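Side-chain contact in neurotoxin (Clostridium botulinum, PDB 3N7L), which forms the receptor-binding domain of a botulinum neurotoxin, and probably attaches the toxin to gangliosides on nerve cells: residues 179-184 / 208-213. Residues are numbered along the deposited sequence; the frame is centred on the assembly and turned at random.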
loop_
_atom_site.group_PDB
_atom_site.type_symbol
_atom_site.label_atom_id
_atom_site.label_comp_id
_atom_site.label_asym_id
_atom_site.label_seq_id
_atom_site.Cartn_x
_atom_site.Cartn_y
_atom_site.Cartn_z
ATOM N N LYS A 179 17.189 -0.972 26.130
ATOM C CA LYS A 179 15.793 -1.183 26.477
ATOM C C LYS A 179 14.959 0.010 26.026
ATOM O O LYS A 179 13.775 0.107 26.336
ATOM C CB LYS A 179 15.645 -1.423 27.984
ATOM C CG LYS A 179 16.429 -0.476 28.871
ATOM C CD LYS A 179 15.875 0.926 28.829
ATOM C CE LYS A 179 16.422 1.739 29.980
ATOM N NZ LYS A 179 16.084 1.096 31.279
ATOM N N THR A 180 15.592 0.915 25.285
ATOM C CA THR A 180 14.915 2.102 24.775
ATOM C C THR A 180 14.825 2.082 23.253
ATOM O O THR A 180 15.799 1.786 22.571
ATOM C CB THR A 180 15.646 3.397 25.206
ATOM O OG1 THR A 180 15.551 3.549 26.626
ATOM C CG2 THR A 180 15.025 4.616 24.532
ATOM N N ILE A 181 13.639 2.388 22.734
ATOM C CA ILE A 181 13.413 2.434 21.293
ATOM C C ILE A 181 12.871 3.821 20.971
ATOM O O ILE A 181 11.864 4.253 21.536
ATOM C CB ILE A 181 12.387 1.373 20.838
ATOM C CG1 ILE A 181 12.866 -0.019 21.245
ATOM C CG2 ILE A 181 12.216 1.427 19.310
ATOM C CD1 ILE A 181 11.838 -1.096 21.030
ATOM N N THR A 182 13.550 4.519 20.070
ATOM C CA THR A 182 13.153 5.864 19.695
ATOM C C THR A 182 12.685 5.965 18.246
ATOM O O THR A 182 13.453 5.701 17.313
ATOM C CB THR A 182 14.321 6.851 19.898
ATOM O OG1 THR A 182 14.723 6.841 21.275
ATOM C CG2 THR A 182 13.906 8.257 19.504
ATOM N N PHE A 183 11.420 6.340 18.074
ATOM C CA PHE A 183 10.824 6.523 16.752
ATOM C C PHE A 183 10.976 8.005 16.406
ATOM O O PHE A 183 10.360 8.863 17.040
ATOM C CB PHE A 183 9.335 6.158 16.776
ATOM C CG PHE A 183 9.064 4.690 16.972
ATOM C CD1 PHE A 183 8.690 3.885 15.895
ATOM C CD2 PHE A 183 9.163 4.114 18.237
ATOM C CE1 PHE A 183 8.412 2.533 16.079
ATOM C CE2 PHE A 183 8.887 2.758 18.428
ATOM C CZ PHE A 183 8.511 1.967 17.350
ATOM N N GLN A 184 11.806 8.306 15.415
ATOM C CA GLN A 184 12.033 9.688 15.019
ATOM C C GLN A 184 12.829 9.712 13.727
ATOM O O GLN A 184 13.785 8.953 13.563
ATOM C CB GLN A 184 12.796 10.434 16.125
ATOM C CG GLN A 184 13.145 11.881 15.795
ATOM C CD GLN A 184 13.816 12.605 16.960
ATOM O OE1 GLN A 184 14.859 12.179 17.457
ATOM N NE2 GLN A 184 13.212 13.707 17.399
ATOM N N PHE A 208 3.326 -1.722 16.281
ATOM C CA PHE A 208 4.724 -2.121 16.383
ATOM C C PHE A 208 4.831 -3.187 17.477
ATOM O O PHE A 208 4.585 -2.904 18.653
ATOM C CB PHE A 208 5.590 -0.916 16.755
ATOM C CG PHE A 208 7.061 -1.207 16.766
ATOM C CD1 PHE A 208 7.824 -1.050 15.612
ATOM C CD2 PHE A 208 7.688 -1.645 17.931
ATOM C CE1 PHE A 208 9.190 -1.324 15.615
ATOM C CE2 PHE A 208 9.058 -1.924 17.948
ATOM C CZ PHE A 208 9.809 -1.763 16.788
ATOM N N TYR A 209 5.197 -4.403 17.084
ATOM C CA TYR A 209 5.320 -5.516 18.022
ATOM C C TYR A 209 6.731 -6.097 18.086
ATOM O O TYR A 209 7.508 -5.983 17.140
ATOM C CB TYR A 209 4.396 -6.667 17.613
ATOM C CG TYR A 209 2.920 -6.364 17.491
ATOM C CD1 TYR A 209 2.062 -7.300 16.908
ATOM C CD2 TYR A 209 2.367 -5.178 17.974
ATOM C CE1 TYR A 209 0.694 -7.069 16.806
ATOM C CE2 TYR A 209 0.988 -4.935 17.878
ATOM C CZ TYR A 209 0.164 -5.890 17.289
ATOM O OH TYR A 209 -1.190 -5.673 17.168
ATOM N N ILE A 210 7.049 -6.731 19.210
ATOM C CA ILE A 210 8.325 -7.414 19.380
ATOM C C ILE A 210 8.010 -8.742 20.070
ATOM O O ILE A 210 7.307 -8.775 21.087
ATOM C CB ILE A 210 9.337 -6.607 20.225
ATOM C CG1 ILE A 210 9.775 -5.354 19.458
ATOM C CG2 ILE A 210 10.567 -7.472 20.517
ATOM C CD1 ILE A 210 10.823 -4.521 20.163
ATOM N N PHE A 211 8.510 -9.831 19.495
ATOM C CA PHE A 211 8.277 -11.171 20.022
ATOM C C PHE A 211 9.580 -11.795 20.514
ATOM O O PHE A 211 10.631 -11.642 19.887
ATOM C CB PHE A 211 7.679 -12.063 18.932
ATOM C CG PHE A 211 6.335 -11.610 18.441
ATOM C CD1 PHE A 211 5.171 -12.045 19.063
ATOM C CD2 PHE A 211 6.234 -10.746 17.352
ATOM C CE1 PHE A 211 3.921 -11.629 18.609
ATOM C CE2 PHE A 211 4.992 -10.323 16.890
ATOM C CZ PHE A 211 3.832 -10.765 17.519
ATOM N N ALA A 212 9.502 -12.509 21.634
ATOM C CA ALA A 212 10.669 -13.160 22.211
ATOM C C ALA A 212 10.916 -14.503 21.539
ATOM O O ALA A 212 11.214 -15.490 22.202
ATOM C CB ALA A 212 10.473 -13.352 23.711
ATOM N N LYS A 213 10.784 -14.537 20.220
ATOM C CA LYS A 213 11.018 -15.765 19.472
ATOM C C LYS A 213 11.270 -15.446 18.010
ATOM O O LYS A 213 11.058 -14.318 17.565
ATOM C CB LYS A 213 9.815 -16.707 19.576
ATOM C CG LYS A 213 8.599 -16.242 18.794
ATOM C CD LYS A 213 7.497 -17.293 18.784
ATOM C CE LYS A 213 7.924 -18.543 18.035
ATOM N NZ LYS A 213 6.812 -19.528 17.935
#
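F183 drives the edge of its ring into the face of F208, a T-shaped aromatic pair with planes at 86° and ring centroids 4.8 Å apart. The leading atom is CZ of F183, which stands 3.4 Å above the plane of the F208 ring and over its centre. Within that ring CZ lies nearest CG and CD1 of F208, at 3.5 Å each, and CE1 of F183 follows it down at 3.7 Å from F208 CD1. The bump is therefore a corner of one ring, not a whole side, and what receives it is the flat face of the other, near its centre but shifted toward the CG-CD1 side. With CG anti to the backbone N (chi1 -175°) the F208 ring is carried out toward strand 180-184, and a roughly perpendicular chi2 sets the turn of its face to F183.

Beside the aromatic pair, I181 and I210 reach out from the two strands and meet tip to tip, their CD1 methyls 3.7 Å apart. The extended chi2 of I181 (171°) carries CD1 away from the backbone, making this methyl the tip of the side chain. The same methyl comes obliquely to the ring of F208, 4.2 Å from CE2, and thus bridges the aliphatic and aromatic halves of the contact. No hydrogen bond crosses here, and all four side chains are buried.

With strand axes 11.9 Å apart at their closest, this is packing between the two facing sheets of a jelly-roll-like beta sandwich, the concanavalin-like half of the receptor-binding domain. Strand 180-187 is hydrogen-bonded in its own sheet between strands 55-59 and 91-93. In the opposing sheet, strand 202-211 pairs with strands 7-14 and 72-82; F183 also rests on L11 of the former, while F208 packs against I75 and F77 of the latter.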